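Local coordinates for protein endoglucanase EG-II (Hypocrea jecorina, PDB 3QR3) that probably hydrolyses internal beta-1,4-glucosidic links of cellulose, as an endoglucanase with a glycoside hydrolase family 5 catalytic domain, at residues Asn53-Thr58 / Trp315-Leu320; Ala108-Gly113 / Gly118-Ala123; Tyr221-Ser224 / Thr229-Glu232. One frame throughout, in Å; residues are numbered along the deposited sequence.

Interaction 1: Asn53-Thr58 / Trp315-Leu320; sequences NEDGMT and WTDTSL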
ATOM      1  N   ASN A  53       9.831 -17.134  -1.121  1.00 22.65           N
ATOM      2  CA  ASN A  53      10.546 -18.394  -0.921  1.00 22.74           C
ATOM      3  C   ASN A  53      11.693 -18.304   0.076  1.00 28.90           C
ATOM      4  O   ASN A  53      11.918 -19.232   0.853  1.00 24.65           O
ATOM      5  CB  ASN A  53      11.070 -18.935  -2.251  1.00 20.67           C
ATOM      6  CG  ASN A  53       9.970 -19.472  -3.119  1.00 24.92           C
ATOM      7  OD1 ASN A  53       8.848 -19.652  -2.659  1.00 28.11           O
ATOM      8  ND2 ASN A  53      10.280 -19.738  -4.383  1.00 30.86           N
ATOM      9  N   GLU A  54      12.408 -17.184   0.054  1.00 21.04           N
ATOM     10  CA  GLU A  54      13.605 -17.029   0.867  1.00 20.73           C
ATOM     11  C   GLU A  54      13.390 -16.153   2.111  1.00 29.16           C
ATOM     12  O   GLU A  54      14.038 -16.353   3.139  1.00 25.18           O
ATOM     13  CB  GLU A  54      14.723 -16.456  -0.000  1.00 27.86           C
ATOM     14  CG  GLU A  54      16.074 -16.369   0.676  1.00 50.30           C
ATOM     15  CD  GLU A  54      17.188 -16.132  -0.327  1.00 65.66           C
ATOM     16  OE1 GLU A  54      17.231 -16.868  -1.339  1.00 64.74           O
ATOM     17  OE2 GLU A  54      18.014 -15.215  -0.108  1.00 65.09           O
ATOM     18  N   ASP A  55      12.457 -15.207   2.032  1.00 19.51           N
ATOM     19  CA  ASP A  55      12.308 -14.190   3.073  1.00 18.04           C
ATOM     20  C   ASP A  55      10.998 -14.274   3.841  1.00 19.98           C
ATOM     21  O   ASP A  55      10.667 -13.368   4.605  1.00 19.85           O
ATOM     22  CB  ASP A  55      12.454 -12.792   2.461  1.00 20.81           C
ATOM     23  CG  ASP A  55      13.867 -12.497   2.044  1.00 29.69           C
ATOM     24  OD1 ASP A  55      14.767 -13.241   2.487  1.00 24.08           O
ATOM     25  OD2 ASP A  55      14.080 -11.528   1.282  1.00 25.93           O
ATOM     26  N   GLY A  56      10.251 -15.352   3.629  1.00 18.94           N
ATOM     27  CA  GLY A  56       9.060 -15.624   4.413  1.00 21.86           C
ATOM     28  C   GLY A  56       7.977 -14.562   4.320  1.00 23.10           C
ATOM     29  O   GLY A  56       7.159 -14.412   5.231  1.00 19.97           O
ATOM     30  N   MET A  57       7.957 -13.828   3.215  1.00 23.65           N
ATOM     31  CA  MET A  57       6.972 -12.766   3.045  1.00 18.79           C
ATOM     32  C   MET A  57       5.641 -13.280   2.524  1.00 21.33           C
ATOM     33  O   MET A  57       5.588 -14.227   1.736  1.00 19.16           O
ATOM     34  CB  MET A  57       7.527 -11.674   2.138  1.00 20.67           C
ATOM     35  CG  MET A  57       8.604 -10.875   2.835  1.00 22.65           C
ATOM     36  SD  MET A  57       9.349  -9.656   1.765  1.00 28.54           S
ATOM     37  CE  MET A  57      10.546  -8.974   2.917  1.00 23.33           C
ATOM     38  N   THR A  58       4.565 -12.636   2.958  1.00 16.66           N
ATOM     39  CA  THR A  58       3.218 -13.125   2.671  1.00 22.97           C
ATOM     40  C   THR A  58       2.289 -12.062   2.083  1.00 20.63           C
ATOM     41  O   THR A  58       1.116 -12.329   1.798  1.00 19.97           O
ATOM     42  CB  THR A  58       2.581 -13.665   3.945  1.00 17.63           C
ATOM     43  OG1 THR A  58       2.811 -12.724   5.003  1.00 21.42           O
ATOM     44  CG2 THR A  58       3.221 -14.998   4.328  1.00 22.24           C
ATOM     45  N   TRP A 315      19.505 -14.445  -5.633  1.00 37.38           N
ATOM     46  CA  TRP A 315      19.161 -13.093  -5.219  1.00 31.66           C
ATOM     47  C   TRP A 315      19.862 -12.747  -3.918  1.00 34.28           C
ATOM     48  O   TRP A 315      20.024 -13.600  -3.046  1.00 39.40           O
ATOM     49  CB  TRP A 315      17.659 -12.953  -5.018  1.00 33.98           C
ATOM     50  CG  TRP A 315      16.836 -13.213  -6.230  1.00 31.83           C
ATOM     51  CD1 TRP A 315      16.373 -14.422  -6.653  1.00 29.08           C
ATOM     52  CD2 TRP A 315      16.353 -12.242  -7.170  1.00 25.92           C
ATOM     53  NE1 TRP A 315      15.636 -14.267  -7.800  1.00 29.52           N
ATOM     54  CE2 TRP A 315      15.606 -12.938  -8.137  1.00 25.77           C
ATOM     55  CE3 TRP A 315      16.482 -10.855  -7.286  1.00 23.96           C
ATOM     56  CZ2 TRP A 315      14.985 -12.297  -9.206  1.00 24.13           C
ATOM     57  CZ3 TRP A 315      15.862 -10.214  -8.349  1.00 32.29           C
ATOM     58  CH2 TRP A 315      15.125 -10.937  -9.299  1.00 30.01           C
ATOM     59  N   THR A 316      20.279 -11.493  -3.797  1.00 27.65           N
ATOM     60  CA  THR A 316      20.816 -10.970  -2.549  1.00 28.00           C
ATOM     61  C   THR A 316      19.988  -9.759  -2.131  1.00 26.55           C
ATOM     62  O   THR A 316      19.718  -8.888  -2.957  1.00 25.35           O
ATOM     63  CB  THR A 316      22.284 -10.547  -2.704  1.00 33.08           C
ATOM     64  OG1 THR A 316      23.008 -11.598  -3.349  1.00 46.22           O
ATOM     65  CG2 THR A 316      22.913 -10.271  -1.347  1.00 36.01           C
ATOM     66  N   ASP A 317      19.589  -9.707  -0.859  1.00 23.89           N
ATOM     67  CA  ASP A 317      18.743  -8.622  -0.352  1.00 27.93           C
ATOM     68  C   ASP A 317      19.559  -7.421   0.082  1.00 23.59           C
ATOM     69  O   ASP A 317      20.743  -7.550   0.348  1.00 22.75           O
ATOM     70  CB  ASP A 317      17.904  -9.105   0.838  1.00 19.76           C
ATOM     71  CG  ASP A 317      16.747  -9.976   0.408  1.00 28.10           C
ATOM     72  OD1 ASP A 317      16.557 -11.054   1.010  1.00 24.86           O
ATOM     73  OD2 ASP A 317      16.035  -9.586  -0.549  1.00 22.25           O
ATOM     74  N   THR A 318      18.924  -6.254   0.168  1.00 20.25           N
ATOM     75  CA  THR A 318      19.589  -5.094   0.747  1.00 21.89           C
ATOM     76  C   THR A 318      19.758  -5.353   2.241  1.00 20.54           C
ATOM     77  O   THR A 318      19.153  -6.270   2.783  1.00 19.45           O
ATOM     78  CB  THR A 318      18.802  -3.778   0.493  1.00 19.60           C
ATOM     79  OG1 THR A 318      17.647  -3.721   1.345  1.00 19.89           O
ATOM     80  CG2 THR A 318      18.375  -3.689  -0.963  1.00 17.78           C
ATOM     81  N   SER A 319      20.584  -4.562   2.909  1.00 17.49           N
ATOM     82  CA  SER A 319      20.851  -4.819   4.315  1.00 22.28           C
ATOM     83  C   SER A 319      19.619  -4.596   5.215  1.00 19.26           C
ATOM     84  O   SER A 319      19.408  -5.333   6.185  1.00 21.04           O
ATOM     85  CB  SER A 319      22.061  -4.011   4.804  1.00 24.05           C
ATOM     86  OG  SER A 319      21.866  -2.624   4.622  1.00 29.27           O
ATOM     87  N   LEU A 320      18.791  -3.610   4.890  1.00 19.27           N
ATOM     88  CA  LEU A 320      17.616  -3.351   5.724  1.00 19.24           C
ATOM     89  C   LEU A 320      16.596  -4.481   5.593  1.00 21.21           C
ATOM     90  O   LEU A 320      16.014  -4.923   6.585  1.00 23.55           O
ATOM     91  CB  LEU A 320      16.972  -1.998   5.394  1.00 21.13           C
ATOM     92  CG  LEU A 320      15.876  -1.576   6.384  1.00 23.59           C
ATOM     93  CD1 LEU A 320      16.478  -1.211   7.724  1.00 23.12           C
ATOM     94  CD2 LEU A 320      15.074  -0.408   5.856  1.00 20.43           C
TER

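Interaction 2: Ala108-Gly113 / Gly118-Ala123; sequences ARWNGG and GGPTNA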
ATOM      1  N   ALA A 108      -5.603  11.059  -3.059  1.00 13.78           N
ATOM      2  CA  ALA A 108      -7.004  11.496  -2.992  1.00 14.98           C
ATOM      3  C   ALA A 108      -7.322  12.528  -4.063  1.00 18.22           C
ATOM      4  O   ALA A 108      -8.271  13.296  -3.937  1.00 19.40           O
ATOM      5  CB  ALA A 108      -7.357  12.035  -1.594  1.00 13.50           C
ATOM      6  N   ARG A 109      -6.535  12.520  -5.129  1.00 16.71           N
ATOM      7  CA  ARG A 109      -6.616  13.560  -6.133  1.00 20.68           C
ATOM      8  C   ARG A 109      -6.552  13.013  -7.553  1.00 19.49           C
ATOM      9  O   ARG A 109      -6.064  11.909  -7.795  1.00 17.25           O
ATOM     10  CB  ARG A 109      -5.484  14.570  -5.926  1.00 16.03           C
ATOM     11  CG  ARG A 109      -5.705  15.539  -4.768  1.00 17.91           C
ATOM     12  CD  ARG A 109      -4.419  16.325  -4.486  1.00 17.15           C
ATOM     13  NE  ARG A 109      -4.596  17.348  -3.454  1.00 16.59           N
ATOM     14  CZ  ARG A 109      -4.694  17.091  -2.157  1.00 20.39           C
ATOM     15  NH1 ARG A 109      -4.646  15.835  -1.719  1.00 19.04           N
ATOM     16  NH2 ARG A 109      -4.835  18.086  -1.294  1.00 19.73           N
ATOM     17  N   TRP A 110      -7.059  13.800  -8.492  1.00 18.39           N
ATOM     18  CA  TRP A 110      -6.851  13.537  -9.905  1.00 20.66           C
ATOM     19  C   TRP A 110      -6.401  14.850 -10.534  1.00 20.04           C
ATOM     20  O   TRP A 110      -7.168  15.814 -10.577  1.00 17.76           O
ATOM     21  CB  TRP A 110      -8.146  13.011 -10.525  1.00 20.70           C
ATOM     22  CG  TRP A 110      -8.203  12.928 -12.039  1.00 20.12           C
ATOM     23  CD1 TRP A 110      -8.410  13.962 -12.918  1.00 26.77           C
ATOM     24  CD2 TRP A 110      -8.130  11.736 -12.836  1.00 19.09           C
ATOM     25  NE1 TRP A 110      -8.445  13.486 -14.214  1.00 20.83           N
ATOM     26  CE2 TRP A 110      -8.276  12.124 -14.189  1.00 23.43           C
ATOM     27  CE3 TRP A 110      -7.949  10.377 -12.538  1.00 19.38           C
ATOM     28  CZ2 TRP A 110      -8.239  11.204 -15.241  1.00 22.61           C
ATOM     29  CZ3 TRP A 110      -7.911   9.463 -13.586  1.00 19.18           C
ATOM     30  CH2 TRP A 110      -8.047   9.885 -14.925  1.00 20.13           C
ATOM     31  N   ASN A 111      -5.144  14.898 -10.977  1.00 20.69           N
ATOM     32  CA  ASN A 111      -4.590  16.107 -11.596  1.00 23.78           C
ATOM     33  C   ASN A 111      -4.848  17.378 -10.782  1.00 23.99           C
ATOM     34  O   ASN A 111      -5.271  18.400 -11.319  1.00 23.88           O
ATOM     35  CB  ASN A 111      -5.106  16.275 -13.036  1.00 18.35           C
ATOM     36  CG  ASN A 111      -4.741  15.092 -13.921  1.00 24.78           C
ATOM     37  OD1 ASN A 111      -3.841  14.328 -13.593  1.00 21.51           O
ATOM     38  ND2 ASN A 111      -5.448  14.928 -15.031  1.00 24.26           N
ATOM     39  N   GLY A 112      -4.586  17.315  -9.485  1.00 17.68           N
ATOM     40  CA  GLY A 112      -4.710  18.487  -8.640  1.00 21.26           C
ATOM     41  C   GLY A 112      -6.076  18.680  -7.998  1.00 19.36           C
ATOM     42  O   GLY A 112      -6.216  19.497  -7.090  1.00 23.86           O
ATOM     43  N   GLY A 113      -7.083  17.946  -8.465  1.00 19.00           N
ATOM     44  CA  GLY A 113      -8.431  18.077  -7.916  1.00 17.30           C
ATOM     45  C   GLY A 113      -8.731  17.002  -6.880  1.00 18.75           C
ATOM     46  O   GLY A 113      -8.460  15.824  -7.103  1.00 20.28           O
ATOM     47  N   GLY A 118     -14.074  19.160  -5.156  1.00 18.71           N
ATOM     48  CA  GLY A 118     -13.648  20.048  -6.226  1.00 24.98           C
ATOM     49  C   GLY A 118     -13.086  19.309  -7.430  1.00 24.00           C
ATOM     50  O   GLY A 118     -13.178  19.795  -8.549  1.00 26.51           O
ATOM     51  N   GLY A 119     -12.500  18.136  -7.196  1.00 19.24           N
ATOM     52  CA  GLY A 119     -11.982  17.300  -8.269  1.00 21.48           C
ATOM     53  C   GLY A 119     -13.058  16.330  -8.727  1.00 26.66           C
ATOM     54  O   GLY A 119     -14.228  16.692  -8.777  1.00 26.06           O
ATOM     55  N   PRO A 120     -12.672  15.089  -9.061  1.00 21.39           N
ATOM     56  CA  PRO A 120     -13.650  14.069  -9.468  1.00 19.41           C
ATOM     57  C   PRO A 120     -14.791  13.939  -8.455  1.00 21.51           C
ATOM     58  O   PRO A 120     -14.595  14.234  -7.286  1.00 20.94           O
ATOM     59  CB  PRO A 120     -12.821  12.784  -9.481  1.00 21.75           C
ATOM     60  CG  PRO A 120     -11.424  13.247  -9.737  1.00 17.41           C
ATOM     61  CD  PRO A 120     -11.296  14.567  -9.044  1.00 23.04           C
ATOM     62  N   THR A 121     -15.968  13.524  -8.905  1.00 19.82           N
ATOM     63  CA  THR A 121     -17.096  13.302  -8.005  1.00 22.45           C
ATOM     64  C   THR A 121     -16.904  11.950  -7.366  1.00 21.41           C
ATOM     65  O   THR A 121     -16.105  11.150  -7.865  1.00 20.46           O
ATOM     66  CB  THR A 121     -18.417  13.246  -8.767  1.00 24.00           C
ATOM     67  OG1 THR A 121     -18.359  12.176  -9.723  1.00 20.87           O
ATOM     68  CG2 THR A 121     -18.679  14.577  -9.484  1.00 23.80           C
ATOM     69  N   ASN A 122     -17.623  11.687  -6.274  1.00 20.06           N
ATOM     70  CA  ASN A 122     -17.550  10.378  -5.632  1.00 23.43           C
ATOM     71  C   ASN A 122     -17.860   9.287  -6.647  1.00 21.83           C
ATOM     72  O   ASN A 122     -17.221   8.241  -6.644  1.00 17.97           O
ATOM     73  CB  ASN A 122     -18.510  10.255  -4.431  1.00 18.79           C
ATOM     74  CG  ASN A 122     -18.008  10.981  -3.191  1.00 24.00           C
ATOM     75  OD1 ASN A 122     -18.745  11.154  -2.212  1.00 27.56           O
ATOM     76  ND2 ASN A 122     -16.758  11.410  -3.225  1.00 16.49           N
ATOM     77  N   ALA A 123     -18.842   9.534  -7.517  1.00 16.87           N
ATOM     78  CA  ALA A 123     -19.241   8.520  -8.495  1.00 20.27           C
ATOM     79  C   ALA A 123     -18.125   8.196  -9.492  1.00 19.14           C
ATOM     80  O   ALA A 123     -18.007   7.060  -9.967  1.00 20.60           O
ATOM     81  CB  ALA A 123     -20.503   8.942  -9.232  1.00 23.30           C
TER

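Interaction 3: Tyr221-Ser224 / Thr229-Glu232; sequences YLDS and THAE. With SO4 (sulfate ion), chain F.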
ATOM      1  N   TYR A 221       7.327   6.737   8.293  1.00 16.61           N
ATOM      2  CA  TYR A 221       8.750   6.682   7.994  1.00 18.79           C
ATOM      3  C   TYR A 221       9.578   7.012   9.227  1.00 21.02           C
ATOM      4  O   TYR A 221       9.041   7.377  10.278  1.00 17.72           O
ATOM      5  CB  TYR A 221       9.100   7.573   6.783  1.00 17.27           C
ATOM      6  CG  TYR A 221       8.572   6.948   5.520  1.00 20.36           C
ATOM      7  CD1 TYR A 221       9.242   5.891   4.921  1.00 20.38           C
ATOM      8  CD2 TYR A 221       7.371   7.357   4.970  1.00 19.88           C
ATOM      9  CE1 TYR A 221       8.751   5.285   3.783  1.00 21.93           C
ATOM     10  CE2 TYR A 221       6.870   6.755   3.836  1.00 23.96           C
ATOM     11  CZ  TYR A 221       7.562   5.721   3.250  1.00 24.52           C
ATOM     12  OH  TYR A 221       7.072   5.114   2.124  1.00 25.65           O
ATOM     13  N   LEU A 222      10.886   6.840   9.112  1.00 16.65           N
ATOM     14  CA  LEU A 222      11.734   6.853  10.296  1.00 22.07           C
ATOM     15  C   LEU A 222      12.758   7.977  10.267  1.00 23.37           C
ATOM     16  O   LEU A 222      13.557   8.111  11.191  1.00 25.27           O
ATOM     17  CB  LEU A 222      12.425   5.497  10.487  1.00 20.30           C
ATOM     18  CG  LEU A 222      11.547   4.339  11.000  1.00 23.44           C
ATOM     19  CD1 LEU A 222      10.491   3.917   9.969  1.00 17.61           C
ATOM     20  CD2 LEU A 222      12.412   3.146  11.391  1.00 23.96           C
ATOM     21  N   ASP A 223      12.728   8.790   9.217  1.00 21.22           N
ATOM     22  CA  ASP A 223      13.639   9.923   9.143  1.00 24.86           C
ATOM     23  C   ASP A 223      13.076  11.145   9.867  1.00 23.39           C
ATOM     24  O   ASP A 223      11.927  11.140  10.315  1.00 26.43           O
ATOM     25  CB  ASP A 223      14.059  10.236   7.698  1.00 23.57           C
ATOM     26  CG  ASP A 223      12.883  10.494   6.771  1.00 28.76           C
ATOM     27  OD1 ASP A 223      11.726  10.236   7.170  1.00 27.48           O
ATOM     28  OD2 ASP A 223      13.125  10.960   5.629  1.00 27.89           O
ATOM     29  N   SER A 224      13.901  12.182   9.986  1.00 23.13           N
ATOM     30  CA  SER A 224      13.587  13.349  10.815  1.00 28.03           C
ATOM     31  C   SER A 224      12.265  14.065  10.495  1.00 30.87           C
ATOM     32  O   SER A 224      11.641  14.639  11.391  1.00 33.29           O
ATOM     33  CB  SER A 224      14.753  14.347  10.778  1.00 31.78           C
ATOM     34  OG  SER A 224      15.091  14.686   9.443  1.00 35.42           O
ATOM     35  N   THR A 229      12.637  10.302   2.775  1.00 19.90           N
ATOM     36  CA  THR A 229      13.537  10.808   1.733  1.00 25.03           C
ATOM     37  C   THR A 229      15.001  10.864   2.169  1.00 29.68           C
ATOM     38  O   THR A 229      15.874  11.153   1.361  1.00 24.77           O
ATOM     39  CB  THR A 229      13.127  12.219   1.227  1.00 25.90           C
ATOM     40  OG1 THR A 229      13.086  13.132   2.328  1.00 28.88           O
ATOM     41  CG2 THR A 229      11.764  12.184   0.546  1.00 23.72           C
ATOM     42  N   HIS A 230      15.270  10.600   3.444  1.00 26.40           N
ATOM     43  CA  HIS A 230      16.640  10.591   3.943  1.00 27.88           C
ATOM     44  C   HIS A 230      17.058   9.168   4.256  1.00 26.32           C
ATOM     45  O   HIS A 230      16.231   8.344   4.645  1.00 24.53           O
ATOM     46  CB  HIS A 230      16.773  11.441   5.206  1.00 28.08           C
ATOM     47  CG  HIS A 230      16.186  12.810   5.073  1.00 35.18           C
ATOM     48  ND1 HIS A 230      14.868  13.084   5.372  1.00 35.99           N
ATOM     49  CD2 HIS A 230      16.732  13.976   4.659  1.00 37.90           C
ATOM     50  CE1 HIS A 230      14.628  14.365   5.147  1.00 43.80           C
ATOM     51  NE2 HIS A 230      15.743  14.929   4.716  1.00 45.29           N
ATOM     52  N   ALA A 231      18.344   8.891   4.086  1.00 18.94           N
ATOM     53  CA  ALA A 231      18.902   7.580   4.390  1.00 27.53           C
ATOM     54  C   ALA A 231      18.845   7.274   5.882  1.00 29.03           C
ATOM     55  O   ALA A 231      18.477   6.169   6.275  1.00 27.54           O
ATOM     56  CB  ALA A 231      20.349   7.482   3.881  1.00 23.35           C
ATOM     57  N   GLU A 232      19.186   8.259   6.712  1.00 22.08           N
ATOM     58  CA  GLU A 232      19.346   8.014   8.145  1.00 21.58           C
ATOM     59  C   GLU A 232      18.005   7.946   8.871  1.00 26.42           C
ATOM     60  O   GLU A 232      17.067   8.653   8.515  1.00 28.88           O
ATOM     61  CB  GLU A 232      20.242   9.085   8.781  1.00 23.11           C
ATOM     62  CG  GLU A 232      21.664   9.127   8.208  1.00 35.51           C
ATOM     63  CD  GLU A 232      22.456   7.846   8.478  1.00 32.33           C
ATOM     64  OE1 GLU A 232      22.254   7.219   9.542  1.00 32.89           O
ATOM     65  OE2 GLU A 232      23.289   7.468   7.629  1.00 36.99           O
TER
HETATM   66  S   SO4 F 343      20.739  11.457   4.719  0.46 27.63           S
HETATM   67  O1  SO4 F 343      20.616  12.906   4.869  0.87 46.59           O
HETATM   68  O2  SO4 F 343      20.076  10.820   5.849  1.00 36.46           O
HETATM   69  O3  SO4 F 343      20.113  11.045   3.459  0.78 32.51           O
HETATM   70  O4  SO4 F 343      22.145  11.068   4.707  0.72 35.56           O
HETATM   71  O   HOH W   1      16.691  11.472   8.997  1.00 22.30           O

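Interaction 1: Asn53-Thr58 / Trp315-Leu320
D55 and D317 bring their carboxylates together from opposite directions. D55 OD2 lies 2.5 Å from D317 OD1. A spacing this short suggests that one of the two acids holds a proton. The carboxylate planes are turned 43° apart. The second D55 oxygen, OD1, is 3.2 Å from D317 OD1, so that D317 oxygen faces both D55 oxygens. D55 CG stands anti to its carbonyl carbon (chi1 -71°), and this sends the acid out toward D317.

Other polar groups stand near the pair. D317 OD2 is hydrogen-bonded to H50 NE2, which helps to hold that carboxylate's rotation. D55 OD1 has a long, weak ion pair with K328. E54 adds another acid, with its OE2 4.5 Å from D317 OD1. Replacing D55 by an alanine would probably leave D317 OD1 without its close oxygen partner and open a gap between the segments.

The remaining contact is slight. The extended E54 chain ends with OE2 3.9 Å from W315 O, while the W315 indole turns away and stacks on H50.

D55 lies near the end of helix 44-55, and G56 leaves helical geometry with positive phi. On the other side, D317 and the N-cap T318 link strand 315-316 to helix 319-325. The contact thus sets the end of one barrel helix against the connection into the last helix of the chain.

Interaction 2: Ala108-Gly113 / Gly118-Ala123
W110 and P120 meet where the backbones of G113 and G119 run almost against each other. The tight part is at the two glycines. G113 C is 3.5 Å from G119 CA, and their CA atoms are only 3.7 Å apart. A beta carbon on G119 would fall about 2.3 Å from G113 C, which is a clash. One on G113 would run into G119 CA.

P120 packs beside this crossing. Its CG sits 3.4 Å from W110 CB, and its CD is 3.7 Å from G113 O. The two side chains cross at about a right angle. W110 has CG anti to the backbone N (chi1 169°), which carries the indole away from P120. The touch is therefore made mostly by CB. W66 touches P120 and meets the W110 ring edge-to-face.

The other side is looser. N111 and G112 form the exposed tip of the turn and make no contact with 118-123; N111 OD1 bonds Q67 NE2.

Residues 110-113 make a type I' turn, closed by W110 N to G113 O at 2.8 Å and G113 N to W110 O at 3.0 Å. This is a two-residue beta hairpin. Beyond P120, T121 is the N-cap of helix 122-136: its side chain caps a backbone N and its N bonds Q124 OE1 in return, a capping box. Both lie in the connection from TIM-barrel strand 99-104 to this helix.

Interaction 3: Tyr221-Ser224 / Thr229-Glu232
The H230 imidazole meets the D223 carboxylate at its edge, with the two planes 59° apart. S224 OG lies over one face of the ring, 4.2 Å above the plane and offset toward the rim. T229 OG1 lies over the opposite face at 3.3 Å, also near the rim, and its hydroxyl is bonded to S227. At another part of the edge, a sulfate oxygen comes near CD2.

D223 OD2 is the main acceptor. H230 ND1 donates to it at 2.8 Å, a His-carboxylate hydrogen bond, with the oxygen close to the ring plane but reached from above the carboxylate plane. T229 N reaches OD2 at 3.0 Å from the syn side, tilted 33° out of the plane, and this bond is the most bent of the three. H230 N reaches it at 3.1 Å from the anti side, also tilted. S227 OG bonds OD2 as well, and G228 N holds OD1. These bonds fix the rotation of the carboxylate and hold D223 against T229 and H230. D223 reaches them with CG between its backbone N and carbonyl carbon (chi1 56°).

A water joins S224 N to E232 O. The consecutive amides of A231 and E232 grip a sulfate: A231 N is 2.9 Å from its O3, and E232 N is 2.8 Å from its O2. The ion probably comes from the crystallisation liquor.

Both segments belong to one strand-to-helix connection of the TIM barrel, between strand 214-219 and helix 238-251. L222 packs on helix 267-281, and E232 OE1 bonds S268 of that helix. Y221 OH bonds E260 on strand 256-261.

From the N terminus, the chain forms strand 5-11 and helix 44-55, and interaction 1 opens at the end of that helix. Interaction 2 follows as a short closure between strand 99-104 and helix 122-136. Interaction 3 is another short closure, between strand 214-219 and helix 238-251. Interactions 2 and 3 come in series. Only at 315-320, after the last barrel strand, does interaction 1 close, so its long loop encloses both. None of the contacts touch. Interactions 1 and 2 lie on opposite sides of the chain's centre, about 37 Å apart between centres. Interaction 1 joins early and late parts of the fold, while the other two shape single strand-to-helix loops.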